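PDB 3BYQ: uncharacterized protein DUF1185 from Bordetella bronchiseptica RB50, which is of unknown function but, with its variant of the Bacillus chorismate mutase fold, may play a part in amino-acid metabolism. Local coordinates for residues B[19-25]-B[173-177]. Residues are numbered along the deposited sequence; the frame is centred on the assembly and turned at random.
Sequences HENGPAP and RVHAR. With EDO (1,2-ethanediol), chain R; EDO (1,2-ethanediol), chain C.
With chi1 at -54°, CG of His-175 lies anti to its own carbonyl carbon and beside the backbone N, and the ring is carried into the loop made by residues 19-25. There NE2 accepts a nearly straight hydrogen bond from the backbone N-H of Glu-20 (N to NE2 2.9 Å), although the donor is tilted 32° from the ring plane. The imidazole is sandwiched: CA of Gly-22 makes a CH-pi contact over one face, 3.7 Å from the ring centroid, while CG2 of Val-174 covers the other, 3.9 Å above the plane. The same methyl reaches the backbone of His-19 and Glu-20, and CG of Pro-25 lies 4.1 Å from CB of Val-174.

Within the loop, ND1 of His-19 accepts the N-H of Asn-21 in its ring plane (N to ND1 2.8 Å). At the ring edge of His-175, in its plane, O2 of an ethanediol, probably from the crystallisation liquor, is hydrogen-bonded to ND1 at 3.0 Å. The side chain of Arg-177 runs back along the segment, and NH1 donates to O of His-175 at 3.0 Å.

The contact joins the loop between strands 7-17 and 29-39 to the segment following strand 161-169, at a subunit interface: the carboxylate of Glu-20 forms a salt bridge with Arg-158 of a third subunit and accepts a bond from Met-92 N of a second. NE2 is the acceptor for Glu-20 N, and the hydroxyl meeting ND1 gives its proton to O of Pro-23, consistent with ND1 being the donor toward that hydroxyl.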
ATOM      1  N   HIS B  19     -17.044  12.960 -15.463  1.00 18.20           N
ATOM      2  CA  HIS B  19     -17.897  13.407 -14.363  1.00 18.44           C
ATOM      3  C   HIS B  19     -17.410  12.810 -13.063  1.00 19.01           C
ATOM      4  O   HIS B  19     -16.530  11.955 -13.074  1.00 18.82           O
ATOM      5  CB  HIS B  19     -19.361  12.967 -14.575  1.00 18.33           C
ATOM      6  CG  HIS B  19     -19.586  11.489 -14.473  1.00 16.99           C
ATOM      7  ND1 HIS B  19     -19.700  10.831 -13.266  1.00 16.83           N
ATOM      8  CD2 HIS B  19     -19.759  10.553 -15.425  1.00 18.32           C
ATOM      9  CE1 HIS B  19     -19.931   9.549 -13.488  1.00 17.66           C
ATOM     10  NE2 HIS B  19     -19.961   9.353 -14.790  1.00 18.51           N
ATOM     11  N   GLU B  20     -18.030  13.275 -11.979  1.00 20.01           N
ATOM     12  CA  GLU B  20     -17.874  12.683 -10.635  1.00 21.08           C
ATOM     13  C   GLU B  20     -19.236  12.600  -9.954  1.00 21.79           C
ATOM     14  O   GLU B  20     -19.468  13.142  -8.869  1.00 22.22           O
ATOM     15  CB  GLU B  20     -16.837  13.381  -9.776  1.00 22.98           C
ATOM     16  CG  GLU B  20     -16.396  12.433  -8.681  1.00 22.63           C
ATOM     17  CD  GLU B  20     -15.448  13.037  -7.691  1.00 23.09           C
ATOM     18  OE1 GLU B  20     -15.147  14.248  -7.709  1.00 18.32           O
ATOM     19  OE2 GLU B  20     -14.995  12.262  -6.864  1.00 23.77           O
ATOM     20  N   ASN B  21     -20.137  11.962 -10.697  1.00 21.72           N
ATOM     21  CA  ASN B  21     -21.513  11.653 -10.303  1.00 22.48           C
ATOM     22  C   ASN B  21     -22.482  12.832 -10.247  1.00 23.24           C
ATOM     23  O   ASN B  21     -23.580  12.744  -9.693  1.00 25.03           O
ATOM     24  CB  ASN B  21     -21.509  10.799  -9.009  1.00 24.03           C
ATOM     25  CG  ASN B  21     -20.709   9.468  -9.186  1.00 30.18           C
ATOM     26  OD1 ASN B  21     -19.771   9.150  -8.417  1.00 33.44           O
ATOM     27  ND2 ASN B  21     -21.047   8.723 -10.230  1.00 29.58           N
ATOM     28  N   GLY B  22     -22.052  13.932 -10.842  1.00 21.64           N
ATOM     29  CA  GLY B  22     -22.833  15.151 -10.956  1.00 23.30           C
ATOM     30  C   GLY B  22     -23.134  15.393 -12.422  1.00 24.60           C
ATOM     31  O   GLY B  22     -22.778  14.577 -13.270  1.00 24.33           O
ATOM     32  N   PRO B  23     -23.764  16.523 -12.741  1.00 24.82           N
ATOM     33  CA  PRO B  23     -24.050  16.857 -14.139  1.00 25.27           C
ATOM     34  C   PRO B  23     -22.758  17.019 -14.915  1.00 22.72           C
ATOM     35  O   PRO B  23     -21.893  17.823 -14.551  1.00 25.90           O
ATOM     36  CB  PRO B  23     -24.822  18.169 -14.042  1.00 28.74           C
ATOM     37  CG  PRO B  23     -24.922  18.516 -12.615  1.00 29.55           C
ATOM     38  CD  PRO B  23     -24.079  17.623 -11.816  1.00 26.28           C
ATOM     39  N   ALA B  24     -22.612  16.237 -15.964  1.00 24.59           N
ATOM     40  CA  ALA B  24     -21.356  16.203 -16.695  1.00 25.49           C
ATOM     41  C   ALA B  24     -21.106  17.517 -17.407  1.00 26.71           C
ATOM     42  O   ALA B  24     -22.031  18.105 -17.933  1.00 28.88           O
ATOM     43  CB  ALA B  24     -21.321  15.033 -17.686  1.00 26.53           C
ATOM     44  N   PRO B  25     -19.861  17.996 -17.422  1.00 24.65           N
ATOM     45  CA  PRO B  25     -19.580  19.218 -18.150  1.00 26.99           C
ATOM     46  C   PRO B  25     -19.541  18.959 -19.646  1.00 28.16           C
ATOM     47  O   PRO B  25     -19.360  17.836 -20.064  1.00 24.61           O
ATOM     48  CB  PRO B  25     -18.195  19.602 -17.642  1.00 28.57           C
ATOM     49  CG  PRO B  25     -17.592  18.329 -17.288  1.00 27.49           C
ATOM     50  CD  PRO B  25     -18.668  17.508 -16.722  1.00 24.76           C
ATOM     51  N   ARG B 173     -12.057  21.704 -12.244  1.00 18.05           N
ATOM     52  CA  ARG B 173     -12.696  20.478 -11.725  1.00 18.74           C
ATOM     53  C   ARG B 173     -14.044  20.287 -12.447  1.00 16.00           C
ATOM     54  O   ARG B 173     -14.772  21.262 -12.729  1.00 16.89           O
ATOM     55  CB  ARG B 173     -12.978  20.553 -10.242  1.00 17.26           C
ATOM     56  CG  ARG B 173     -11.746  20.669  -9.351  1.00 16.49           C
ATOM     57  CD  ARG B 173     -12.080  20.602  -7.846  1.00 15.91           C
ATOM     58  NE  ARG B 173     -12.944  21.701  -7.441  1.00 16.23           N
ATOM     59  CZ  ARG B 173     -12.518  22.941  -7.259  1.00 17.54           C
ATOM     60  NH1 ARG B 173     -11.250  23.260  -7.443  1.00 18.38           N
ATOM     61  NH2 ARG B 173     -13.392  23.871  -6.906  1.00 18.67           N
ATOM     62  N   VAL B 174     -14.413  19.040 -12.666  1.00 17.49           N
ATOM     63  CA  VAL B 174     -15.634  18.747 -13.463  1.00 17.12           C
ATOM     64  C   VAL B 174     -16.932  19.249 -12.878  1.00 17.91           C
ATOM     65  O   VAL B 174     -17.855  19.524 -13.637  1.00 20.52           O
ATOM     66  CB  VAL B 174     -15.772  17.230 -13.834  1.00 19.26           C
ATOM     67  CG1 VAL B 174     -14.612  16.834 -14.765  1.00 20.19           C
ATOM     68  CG2 VAL B 174     -15.810  16.400 -12.537  1.00 16.31           C
ATOM     69  N   HIS B 175     -16.976  19.411 -11.554  1.00 18.13           N
ATOM     70  CA  HIS B 175     -18.162  19.950 -10.851  1.00 17.48           C
ATOM     71  C   HIS B 175     -17.823  21.128  -9.966  1.00 17.94           C
ATOM     72  O   HIS B 175     -18.423  21.326  -8.931  1.00 18.02           O
ATOM     73  CB  HIS B 175     -18.902  18.881 -10.035  1.00 17.94           C
ATOM     74  CG  HIS B 175     -19.280  17.698 -10.844  1.00 16.42           C
ATOM     75  ND1 HIS B 175     -19.869  17.795 -12.090  1.00 19.68           N
ATOM     76  CD2 HIS B 175     -19.151  16.379 -10.582  1.00 20.74           C
ATOM     77  CE1 HIS B 175     -20.061  16.575 -12.566  1.00 21.07           C
ATOM     78  NE2 HIS B 175     -19.645  15.702 -11.668  1.00 20.26           N
ATOM     79  N   ALA B 176     -16.863  21.919 -10.400  1.00 17.14           N
ATOM     80  CA  ALA B 176     -16.488  23.127  -9.657  1.00 16.59           C
ATOM     81  C   ALA B 176     -17.715  23.999  -9.417  1.00 18.27           C
ATOM     82  O   ALA B 176     -18.455  24.376 -10.363  1.00 16.40           O
ATOM     83  CB  ALA B 176     -15.392  23.898 -10.363  1.00 16.14           C
ATOM     84  N   ARG B 177     -17.904  24.339  -8.149  1.00 16.89           N
ATOM     85  CA  ARG B 177     -19.051  25.148  -7.698  1.00 18.45           C
ATOM     86  C   ARG B 177     -18.910  25.872  -6.364  1.00 15.83           C
ATOM     87  O   ARG B 177     -19.888  26.055  -5.657  1.00 17.43           O
ATOM     88  CB  ARG B 177     -20.282  24.256  -7.686  1.00 18.09           C
ATOM     89  CG  ARG B 177     -20.242  23.087  -6.720  1.00 19.41           C
ATOM     90  CD  ARG B 177     -21.332  22.109  -7.114  1.00 20.49           C
ATOM     91  NE  ARG B 177     -21.576  21.027  -6.146  1.00 18.96           N
ATOM     92  CZ  ARG B 177     -20.949  19.851  -6.144  1.00 16.21           C
ATOM     93  NH1 ARG B 177     -19.943  19.598  -6.965  1.00 16.57           N
ATOM     94  NH2 ARG B 177     -21.308  18.925  -5.273  1.00 18.66           N
TER
HETATM   95  C1  EDO R 197     -21.527  22.394 -11.620  1.00 40.85           C
HETATM   96  O1  EDO R 197     -20.207  22.931 -11.822  1.00 42.95           O
HETATM   97  C2  EDO R 197     -21.587  20.871 -11.816  1.00 33.83           C
HETATM   98  O2  EDO R 197     -21.024  20.389 -13.054  1.00 37.64           O
HETATM   99  C1  EDO C 202     -21.086  30.908  -6.138  1.00 56.16           C
HETATM  100  O1  EDO C 202     -20.713  31.914  -5.186  1.00 59.43           O
HETATM  101  C2  EDO C 202     -21.182  29.557  -5.441  1.00 55.91           C
HETATM  102  O2  EDO C 202     -21.737  28.582  -6.332  1.00 60.46           O